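Local coordinates for 2-oxoglutarate (2OG) and Fe(II)-dependent oxygenase superfamily protein (Arabidopsis thaliana, PDB 6KWB) that probably catalyses the irreversible, 2-oxoglutarate-dependent oxidation of the auxin indole-3-acetic acid to inactive 2-oxoindole-3-acetic acid, at residues 153-158 and 235-240; 175-180 and 207-212; 220-225 and 259-264. All coordinates share one frame; numbering follows the deposited sequence.

Overall arrangement
Contacts 1 and 2 belong to one mixed sheet of the double-stranded beta-helix core, in which strands 237-245 and 175-179 are neighbours, and both reach the bound 2-oxoglutarate. Their centres lie about 20 Å apart, yet they meet directly: Arg238 NH2 of contact 1 forms a 2.8 Å salt bridge with Asp180 OD1 of contact 2. Contact 2 is also nested along the chain inside the loop that contact 1 closes. Contact 3 lies away from the annotated sites, its centre about 38 Å from that of contact 1. It adjoins contact 2 where the strand 207-211 ends, with Leu211 CB packed 3.4 Å from Cys224 O.

Contact 1. Residues 153-158 and 235-240; sequences KYHFKP and ATMRYS. With AKG (2-oxoglutaric acid), chain E.
Tyr154 and Arg238 form a hydrogen-bonded antiparallel pair joining strands 147-155 and 237-245 of the double-stranded beta-helix core of this 2-oxoglutarate oxygenase. The backbone bond from Tyr154 N to Arg238 O is nearly straight, at 2.7 Å; the return bond from Arg238 N to Tyr154 O is weak, as is the one from Phe156 N to Thr236 O. Polar side-chain contacts grip the ligand on the Tyr154 and Arg238 face. Arg238 and Ser240 supply the Arg-x-Ser motif of the family: the arginine chain, extended from CG to NE with CG anti to N (chi1 -170°), carries NH1 to 2.7 Å from 2-oxoglutarate O3. Tyr154 OH and Ser240 OG are both hydrogen-bonded to O4, the second oxygen of the same carboxylate, whose position is less certain. The other face, with Lys153, His155, Met237 and Tyr239, is held by side-chain packing and a weak N-H to sulfur bond. The extended lysine runs alongside Tyr239, its CG 3.5 Å from CE1 of that ring, and helix 38-52 packs on both residues. The bend at chi2 (78°) brings Met237 SD to the edge of the His155 ring, where His155 ND1 donates to it at 3.3 Å.

Contact 2. Residues 175-180 and 207-212; sequences LTILQD and LAINLG. With AKG (2-oxoglutaric acid), chain E.
Leu178 and Ala208 pair across antiparallel strands of the core sheet, Leu178 CB lying 4.1 Å from Ala208 CB on the face toward the ligand. Leu178 CG stands anti to the backbone N (chi1 174°), and its CD1 reaches 3.6 Å from C3 of 2-oxoglutarate, giving the methylene part of the ligand an apolar surface. Beyond the strand end, Asp180 OD1 approaches 2-oxoglutarate O3; this aspartate has its salt-bridge partner in Arg238. Two-way backbone bonds secure the pair: Leu178 N to Ala208 O is 2.7 Å and Ala208 N to Leu178 O is 3.0 Å. Thr176 and Asn210 form a second hydrogen-bonded pair, with bonds in both directions. On the reverse face, Ile177 and Ile209 lie side by side and point the same way, Ile177 CG1 being 3.6 Å from Ile209 CD1; helix 106-133 covers both. Leu207 CD2 meets Gln179 CB at 3.8 Å, while the Gln179 amide is bonded to Tyr115 and Met41. In the second shell, Thr176 OG1 is hydrogen-bonded to Asp171, a magnesium ligand. The pairing thus places the Leu178 methyls against the ligand chain beside a polar second shell of the metal, and the arginine probably offsets the two neighbouring carboxylates.

Contact 3. Residues 220-225 and 259-264; sequences NGRLCN and FVDAEH
Asn220 and Phe259 bring their CA atoms to 5.9 Å where a Schellman motif, ending helix 213-218 with Asn220 at positive phi (50°), meets Phe259 just ahead of the type I beta-turn of residues 261-264. Gly221 N returns to Thr216 O in that helix end; the turn is closed by a weak bond from His264 N to Asp261 O, and Asp261 N in return bonds to His264 O. The meeting joins the exit of the helix to the segment that follows the last core strand, 237-245.

Asn220 supplies much of the polar link. With CG anti to the backbone N (chi1 -160°), its amide reaches across so that ND2 donates to two carbonyls. The bond to Phe259 O is 3.3 Å and nearly straight at the hydrogen, but ND2 sits above the carbonyl plane; the bond to His264 O, at 2.9 Å, is weak. His264 O therefore receives both the Asn220 side chain and the backbone of its own turn. Nearer the backbone, Asn220 CB packs 3.8 Å from Phe259 CB.

Arg222 approaches from the same loop. The extended chain carries the guanidinium over the His264 imidazole, where it lies flat on one face, centres 3.7 Å apart and planes 24° from parallel. A leucine in place of His264 would probably cost the guanidinium this flat aromatic support and allow it to turn more freely. Asp261 OD2 lies near the guanidinium edge, beyond salt-bridge distance from NH2, and probably contributes a mild attraction. Phe259 is buried, its ring meeting those of Tyr134 and Trp218 edge-to-face. Its carbonyl is a shared acceptor: besides Asn220, Arg222 NH1 reaches it in a weak bond of 3.3 Å, with Phe259 O in the plane of the guanidinium at its edge.

Contact 1. Residues 153-158 and 235-240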
loop_
_atom_site.group_PDB
_atom_site.type_symbol
_atom_site.label_atom_id
_atom_site.label_comp_id
_atom_site.label_asym_id
_atom_site.label_seq_id
_atom_site.Cartn_x
_atom_site.Cartn_y
_atom_site.Cartn_z
ATOM N N LYS A 153 -9.111 -2.510 9.809
ATOM C CA LYS A 153 -9.290 -2.399 11.261
ATOM C C LYS A 153 -8.803 -3.627 12.009
ATOM O O LYS A 153 -9.394 -4.697 11.895
ATOM C CB LYS A 153 -10.751 -2.181 11.610
ATOM C CG LYS A 153 -10.994 -1.961 13.087
ATOM C CD LYS A 153 -12.491 -1.796 13.360
ATOM C CE LYS A 153 -12.810 -1.730 14.836
ATOM N NZ LYS A 153 -14.262 -1.485 14.967
ATOM N N TYR A 154 -7.745 -3.469 12.793
ATOM C CA TYR A 154 -7.215 -4.577 13.573
ATOM C C TYR A 154 -7.696 -4.568 15.016
ATOM O O TYR A 154 -7.534 -3.582 15.728
ATOM C CB TYR A 154 -5.697 -4.538 13.556
ATOM C CG TYR A 154 -5.157 -4.680 12.179
ATOM C CD1 TYR A 154 -4.917 -5.931 11.624
ATOM C CD2 TYR A 154 -4.952 -3.557 11.392
ATOM C CE1 TYR A 154 -4.431 -6.049 10.327
ATOM C CE2 TYR A 154 -4.486 -3.665 10.108
ATOM C CZ TYR A 154 -4.219 -4.905 9.577
ATOM O OH TYR A 154 -3.745 -4.966 8.293
ATOM N N HIS A 155 -8.285 -5.680 15.435
ATOM C CA HIS A 155 -8.749 -5.849 16.805
ATOM C C HIS A 155 -7.850 -6.789 17.610
ATOM O O HIS A 155 -7.997 -8.006 17.525
ATOM C CB HIS A 155 -10.177 -6.390 16.819
ATOM C CG HIS A 155 -10.763 -6.479 18.194
ATOM N ND1 HIS A 155 -11.310 -5.396 18.849
ATOM C CD2 HIS A 155 -10.860 -7.523 19.053
ATOM C CE1 HIS A 155 -11.732 -5.773 20.043
ATOM N NE2 HIS A 155 -11.470 -7.059 20.191
ATOM N N PHE A 156 -6.936 -6.236 18.404
ATOM C CA PHE A 156 -6.044 -7.087 19.209
ATOM C C PHE A 156 -6.516 -7.173 20.663
ATOM O O PHE A 156 -6.643 -6.144 21.337
ATOM C CB PHE A 156 -4.602 -6.572 19.162
ATOM C CG PHE A 156 -3.990 -6.631 17.799
ATOM C CD1 PHE A 156 -4.216 -7.719 16.976
ATOM C CD2 PHE A 156 -3.192 -5.602 17.338
ATOM C CE1 PHE A 156 -3.662 -7.779 15.711
ATOM C CE2 PHE A 156 -2.629 -5.659 16.077
ATOM C CZ PHE A 156 -2.863 -6.754 15.262
ATOM N N LYS A 157 -6.707 -8.388 21.175
ATOM C CA LYS A 157 -7.135 -8.542 22.569
ATOM C C LYS A 157 -5.964 -9.027 23.411
ATOM O O LYS A 157 -4.899 -9.326 22.843
ATOM C CB LYS A 157 -8.290 -9.545 22.661
ATOM C CG LYS A 157 -9.282 -9.460 21.547
ATOM C CD LYS A 157 -10.411 -10.431 21.777
ATOM C CE LYS A 157 -10.712 -11.209 20.509
ATOM N NZ LYS A 157 -11.820 -12.175 20.724
ATOM N N PRO A 158 -6.136 -9.101 24.758
ATOM C CA PRO A 158 -4.945 -9.332 25.582
ATOM C C PRO A 158 -4.320 -10.669 25.224
ATOM O O PRO A 158 -3.109 -10.863 25.326
ATOM C CB PRO A 158 -5.497 -9.328 27.004
ATOM C CG PRO A 158 -6.653 -8.403 26.927
ATOM C CD PRO A 158 -7.284 -8.705 25.601
ATOM N N ALA A 235 -2.649 -4.808 23.138
ATOM C CA ALA A 235 -4.044 -5.138 22.867
ATOM C C ALA A 235 -4.901 -3.886 22.758
ATOM O O ALA A 235 -5.623 -3.534 23.686
ATOM C CB ALA A 235 -4.594 -6.055 23.936
ATOM N N THR A 236 -4.791 -3.205 21.624
ATOM C CA THR A 236 -5.573 -2.010 21.358
ATOM C C THR A 236 -6.227 -2.149 19.980
ATOM O O THR A 236 -6.047 -3.164 19.295
ATOM C CB THR A 236 -4.697 -0.748 21.390
ATOM O OG1 THR A 236 -5.487 0.406 21.081
ATOM C CG2 THR A 236 -3.585 -0.877 20.375
ATOM N N MET A 237 -7.020 -1.150 19.597
ATOM C CA MET A 237 -7.568 -1.085 18.253
ATOM C C MET A 237 -6.524 -0.470 17.306
ATOM O O MET A 237 -5.645 0.287 17.738
ATOM C CB MET A 237 -8.862 -0.288 18.237
ATOM C CG MET A 237 -9.890 -0.859 17.298
ATOM S SD MET A 237 -10.719 -2.292 17.998
ATOM C CE MET A 237 -12.141 -1.473 18.731
ATOM N N ARG A 238 -6.621 -0.767 16.015
ATOM C CA ARG A 238 -5.593 -0.309 15.096
ATOM C C ARG A 238 -6.137 -0.119 13.673
ATOM O O ARG A 238 -6.866 -0.957 13.145
ATOM C CB ARG A 238 -4.440 -1.307 15.111
ATOM C CG ARG A 238 -3.182 -0.881 14.409
ATOM C CD ARG A 238 -2.157 -2.023 14.475
ATOM N NE ARG A 238 -0.842 -1.537 14.084
ATOM C CZ ARG A 238 -0.355 -1.561 12.848
ATOM N NH1 ARG A 238 -1.071 -2.052 11.844
ATOM N NH2 ARG A 238 0.859 -1.078 12.615
ATOM N N TYR A 239 -5.808 1.013 13.070
ATOM C CA TYR A 239 -6.348 1.351 11.774
ATOM C C TYR A 239 -5.198 1.591 10.781
ATOM O O TYR A 239 -4.162 2.108 11.151
ATOM C CB TYR A 239 -7.229 2.581 11.899
ATOM C CG TYR A 239 -8.472 2.333 12.717
ATOM C CD1 TYR A 239 -9.606 1.776 12.141
ATOM C CD2 TYR A 239 -8.507 2.648 14.082
ATOM C CE1 TYR A 239 -10.741 1.541 12.887
ATOM C CE2 TYR A 239 -9.644 2.415 14.841
ATOM C CZ TYR A 239 -10.762 1.858 14.239
ATOM O OH TYR A 239 -11.909 1.613 14.978
ATOM N N SER A 240 -5.347 1.169 9.535
ATOM C CA SER A 240 -4.329 1.470 8.532
ATOM C C SER A 240 -5.006 1.638 7.187
ATOM O O SER A 240 -6.066 1.065 6.928
ATOM C CB SER A 240 -3.275 0.390 8.451
ATOM O OG SER A 240 -3.753 -0.634 7.611
HETATM C C1 AKG E . -2.108 -4.319 3.709
HETATM O O1 AKG E . -3.256 -3.791 3.742
HETATM O O2 AKG E . -1.730 -5.009 2.718
HETATM C C2 AKG E . -1.163 -4.134 4.876
HETATM O O5 AKG E . -0.114 -4.779 4.886
HETATM C C3 AKG E . -1.569 -3.162 5.986
HETATM C C4 AKG E . -0.468 -2.927 7.015
HETATM C C5 AKG E . -1.065 -2.465 8.334
HETATM O O3 AKG E . -0.352 -1.945 9.250
HETATM O O4 AKG E . -2.302 -2.617 8.514
#

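Contact 2. Residues 175-180 and 207-212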
loop_
_atom_site.group_PDB
_atom_site.type_symbol
_atom_site.label_atom_id
_atom_site.label_comp_id
_atom_site.label_asym_id
_atom_site.label_seq_id
_atom_site.Cartn_x
_atom_site.Cartn_y
_atom_site.Cartn_z
ATOM N N LEU A 175 3.114 -1.794 -6.361
ATOM C CA LEU A 175 3.523 -0.817 -5.377
ATOM C C LEU A 175 2.433 -0.564 -4.345
ATOM O O LEU A 175 1.273 -0.429 -4.701
ATOM C CB LEU A 175 3.876 0.473 -6.116
ATOM C CG LEU A 175 4.400 1.728 -5.450
ATOM C CD1 LEU A 175 5.085 2.529 -6.553
ATOM C CD2 LEU A 175 3.229 2.501 -4.909
ATOM N N THR A 176 2.801 -0.454 -3.081
ATOM C CA THR A 176 1.817 -0.156 -2.052
ATOM C C THR A 176 2.207 1.082 -1.254
ATOM O O THR A 176 3.359 1.218 -0.838
ATOM C CB THR A 176 1.647 -1.318 -1.045
ATOM O OG1 THR A 176 1.263 -2.504 -1.737
ATOM C CG2 THR A 176 0.586 -0.963 0.029
ATOM N N ILE A 177 1.241 1.966 -1.040
ATOM C CA ILE A 177 1.403 3.110 -0.160
ATOM C C ILE A 177 0.565 2.883 1.099
ATOM O O ILE A 177 -0.647 2.704 1.045
ATOM C CB ILE A 177 0.969 4.412 -0.862
ATOM C CG1 ILE A 177 1.767 4.589 -2.160
ATOM C CG2 ILE A 177 1.078 5.621 0.098
ATOM C CD1 ILE A 177 1.401 5.803 -2.938
ATOM N N LEU A 178 1.217 2.886 2.241
ATOM C CA LEU A 178 0.538 2.525 3.466
ATOM C C LEU A 178 0.508 3.701 4.395
ATOM O O LEU A 178 1.535 4.299 4.689
ATOM C CB LEU A 178 1.227 1.339 4.134
ATOM C CG LEU A 178 0.692 0.962 5.502
ATOM C CD1 LEU A 178 -0.671 0.300 5.341
ATOM C CD2 LEU A 178 1.674 0.049 6.214
ATOM N N GLN A 179 -0.675 4.057 4.849
ATOM C CA GLN A 179 -0.770 5.026 5.926
ATOM C C GLN A 179 -0.997 4.219 7.226
ATOM O O GLN A 179 -2.083 3.752 7.516
ATOM C CB GLN A 179 -1.863 6.079 5.622
ATOM C CG GLN A 179 -2.041 7.099 6.699
ATOM C CD GLN A 179 -3.111 8.149 6.399
ATOM O OE1 GLN A 179 -3.514 8.371 5.259
ATOM N NE2 GLN A 179 -3.636 8.730 7.449
ATOM N N ASP A 180 0.068 4.010 7.982
ATOM C CA ASP A 180 0.008 3.132 9.146
ATOM C C ASP A 180 -0.735 3.805 10.269
ATOM O O ASP A 180 -1.307 4.877 10.094
ATOM C CB ASP A 180 1.396 2.734 9.646
ATOM C CG ASP A 180 1.426 1.325 10.259
ATOM O OD1 ASP A 180 0.345 0.743 10.507
ATOM O OD2 ASP A 180 2.537 0.833 10.578
ATOM N N LEU A 207 4.667 8.331 5.026
ATOM C CA LEU A 207 3.938 7.245 4.373
ATOM C C LEU A 207 4.917 6.096 4.101
ATOM O O LEU A 207 6.092 6.320 3.753
ATOM C CB LEU A 207 3.299 7.727 3.074
ATOM C CG LEU A 207 2.139 8.699 3.316
ATOM C CD1 LEU A 207 1.647 9.347 2.022
ATOM C CD2 LEU A 207 1.020 8.025 4.085
ATOM N N ALA A 208 4.444 4.867 4.249
ATOM C CA ALA A 208 5.288 3.693 4.009
ATOM C C ALA A 208 5.036 3.149 2.614
ATOM O O ALA A 208 3.887 3.068 2.164
ATOM C CB ALA A 208 5.030 2.651 5.030
ATOM N N ILE A 209 6.113 2.816 1.916
ATOM C CA ILE A 209 6.007 2.301 0.567
ATOM C C ILE A 209 6.599 0.928 0.500
ATOM O O ILE A 209 7.688 0.727 1.005
ATOM C CB ILE A 209 6.753 3.207 -0.432
ATOM C CG1 ILE A 209 6.333 4.672 -0.228
ATOM C CG2 ILE A 209 6.596 2.694 -1.872
ATOM C CD1 ILE A 209 4.921 4.949 -0.534
ATOM N N ASN A 210 5.908 -0.037 -0.093
ATOM C CA ASN A 210 6.596 -1.295 -0.358
ATOM C C ASN A 210 6.240 -1.825 -1.719
ATOM O O ASN A 210 5.216 -1.456 -2.323
ATOM C CB ASN A 210 6.362 -2.357 0.713
ATOM C CG ASN A 210 4.935 -2.620 0.936
ATOM O OD1 ASN A 210 4.245 -3.141 0.059
ATOM N ND2 ASN A 210 4.455 -2.252 2.107
ATOM N N LEU A 211 7.100 -2.723 -2.173
ATOM C CA LEU A 211 7.014 -3.243 -3.508
ATOM C C LEU A 211 6.390 -4.609 -3.436
ATOM O O LEU A 211 6.632 -5.328 -2.490
ATOM C CB LEU A 211 8.417 -3.296 -4.127
ATOM C CG LEU A 211 9.047 -1.979 -4.588
ATOM C CD1 LEU A 211 8.171 -1.255 -5.612
ATOM C CD2 LEU A 211 9.327 -1.062 -3.419
ATOM N N GLY A 212 5.561 -4.955 -4.414
ATOM C CA GLY A 212 4.957 -6.271 -4.437
ATOM C C GLY A 212 5.445 -7.144 -5.578
ATOM O O GLY A 212 6.350 -6.770 -6.361
HETATM C C1 AKG E . -2.108 -4.319 3.709
HETATM O O1 AKG E . -3.256 -3.791 3.742
HETATM O O2 AKG E . -1.730 -5.009 2.718
HETATM C C2 AKG E . -1.163 -4.134 4.876
HETATM O O5 AKG E . -0.114 -4.779 4.886
HETATM C C3 AKG E . -1.569 -3.162 5.986
HETATM C C4 AKG E . -0.468 -2.927 7.015
HETATM C C5 AKG E . -1.065 -2.465 8.334
HETATM O O3 AKG E . -0.352 -1.945 9.250
HETATM O O4 AKG E . -2.302 -2.617 8.514
#

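Contact 3. Residues 220-225 and 259-264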
loop_
_atom_site.group_PDB
_atom_site.type_symbol
_atom_site.label_atom_id
_atom_site.label_comp_id
_atom_site.label_asym_id
_atom_site.label_seq_id
_atom_site.Cartn_x
_atom_site.Cartn_y
_atom_site.Cartn_z
ATOM N N ASN A 220 12.297 -8.015 -13.678
ATOM C CA ASN A 220 12.990 -9.288 -13.876
ATOM C C ASN A 220 13.802 -9.679 -12.642
ATOM O O ASN A 220 14.902 -10.195 -12.737
ATOM C CB ASN A 220 13.881 -9.217 -15.114
ATOM C CG ASN A 220 14.252 -10.588 -15.657
ATOM O OD1 ASN A 220 13.544 -11.562 -15.445
ATOM N ND2 ASN A 220 15.356 -10.657 -16.393
ATOM N N GLY A 221 13.241 -9.436 -11.466
ATOM C CA GLY A 221 13.869 -9.901 -10.245
ATOM C C GLY A 221 14.764 -8.883 -9.565
ATOM O O GLY A 221 15.358 -9.181 -8.536
ATOM N N ARG A 222 14.870 -7.674 -10.103
ATOM C CA ARG A 222 15.714 -6.698 -9.426
ATOM C C ARG A 222 15.032 -6.069 -8.222
ATOM O O ARG A 222 15.689 -5.779 -7.230
ATOM C CB ARG A 222 16.177 -5.593 -10.366
ATOM C CG ARG A 222 17.281 -6.011 -11.309
ATOM C CD ARG A 222 17.697 -4.818 -12.089
ATOM N NE ARG A 222 18.786 -5.053 -13.021
ATOM C CZ ARG A 222 18.637 -5.708 -14.163
ATOM N NH1 ARG A 222 17.469 -6.272 -14.468
ATOM N NH2 ARG A 222 19.666 -5.829 -14.985
ATOM N N LEU A 223 13.733 -5.820 -8.324
ATOM C CA LEU A 223 12.989 -5.206 -7.241
ATOM C C LEU A 223 12.538 -6.252 -6.234
ATOM O O LEU A 223 12.021 -7.307 -6.607
ATOM C CB LEU A 223 11.781 -4.439 -7.811
ATOM C CG LEU A 223 12.224 -3.294 -8.719
ATOM C CD1 LEU A 223 11.055 -2.665 -9.514
ATOM C CD2 LEU A 223 12.930 -2.253 -7.894
ATOM N N CYS A 224 12.703 -5.950 -4.954
ATOM C CA CYS A 224 12.376 -6.898 -3.909
ATOM C C CYS A 224 10.910 -6.844 -3.467
ATOM O O CYS A 224 10.424 -5.804 -3.003
ATOM C CB CYS A 224 13.281 -6.662 -2.707
ATOM S SG CYS A 224 12.757 -7.639 -1.299
ATOM N N ASN A 225 10.189 -7.951 -3.620
ATOM C CA ASN A 225 8.825 -7.996 -3.083
ATOM C C ASN A 225 8.892 -8.375 -1.596
ATOM O O ASN A 225 8.941 -9.555 -1.232
ATOM C CB ASN A 225 7.936 -8.952 -3.890
ATOM C CG ASN A 225 8.554 -10.326 -4.056
ATOM O OD1 ASN A 225 9.702 -10.537 -3.700
ATOM N ND2 ASN A 225 7.791 -11.262 -4.607
ATOM N N PHE A 259 15.383 -5.145 -19.127
ATOM C CA PHE A 259 15.684 -5.867 -17.896
ATOM C C PHE A 259 16.176 -7.300 -18.158
ATOM O O PHE A 259 16.837 -7.896 -17.300
ATOM C CB PHE A 259 14.450 -5.932 -16.999
ATOM C CG PHE A 259 14.174 -4.662 -16.262
ATOM C CD1 PHE A 259 15.119 -4.123 -15.410
ATOM C CD2 PHE A 259 12.954 -4.006 -16.424
ATOM C CE1 PHE A 259 14.852 -2.952 -14.741
ATOM C CE2 PHE A 259 12.690 -2.845 -15.764
ATOM C CZ PHE A 259 13.626 -2.314 -14.923
ATOM N N VAL A 260 15.815 -7.862 -19.314
ATOM C CA VAL A 260 16.209 -9.232 -19.634
ATOM C C VAL A 260 17.495 -9.314 -20.457
ATOM O O VAL A 260 17.524 -8.952 -21.626
ATOM C CB VAL A 260 15.086 -9.958 -20.377
ATOM C CG1 VAL A 260 15.352 -11.453 -20.402
ATOM C CG2 VAL A 260 13.768 -9.683 -19.679
ATOM N N ASP A 261 18.533 -9.870 -19.846
ATOM C CA ASP A 261 19.851 -9.975 -20.460
ATOM C C ASP A 261 20.342 -11.404 -20.392
ATOM O O ASP A 261 19.583 -12.309 -20.054
ATOM C CB ASP A 261 20.831 -9.025 -19.765
ATOM C CG ASP A 261 20.426 -7.564 -19.926
ATOM O OD1 ASP A 261 20.600 -7.047 -21.055
ATOM O OD2 ASP A 261 19.910 -6.939 -18.959
ATOM N N ALA A 262 21.600 -11.620 -20.757
ATOM C CA ALA A 262 22.185 -12.948 -20.634
ATOM C C ALA A 262 22.636 -13.140 -19.179
ATOM O O ALA A 262 22.941 -14.248 -18.750
ATOM C CB ALA A 262 23.341 -13.124 -21.608
ATOM N N GLU A 263 22.644 -12.047 -18.421
ATOM C CA GLU A 263 22.950 -12.078 -16.992
ATOM C C GLU A 263 21.687 -11.918 -16.164
ATOM O O GLU A 263 21.720 -11.944 -14.931
ATOM C CB GLU A 263 23.945 -10.980 -16.619
ATOM C CG GLU A 263 25.332 -11.196 -17.186
ATOM C CD GLU A 263 25.417 -10.903 -18.674
ATOM O OE1 GLU A 263 24.521 -10.184 -19.209
ATOM O OE2 GLU A 263 26.401 -11.386 -19.307
ATOM N N HIS A 264 20.576 -11.708 -16.858
ATOM C CA HIS A 264 19.275 -11.622 -16.213
ATOM C C HIS A 264 18.326 -12.431 -17.076
ATOM O O HIS A 264 17.538 -11.870 -17.841
ATOM C CB HIS A 264 18.836 -10.161 -16.080
ATOM C CG HIS A 264 19.879 -9.286 -15.458
ATOM N ND1 HIS A 264 20.901 -8.719 -16.191
ATOM C CD2 HIS A 264 20.078 -8.905 -14.173
ATOM C CE1 HIS A 264 21.680 -8.016 -15.387
ATOM N NE2 HIS A 264 21.201 -8.112 -14.157
#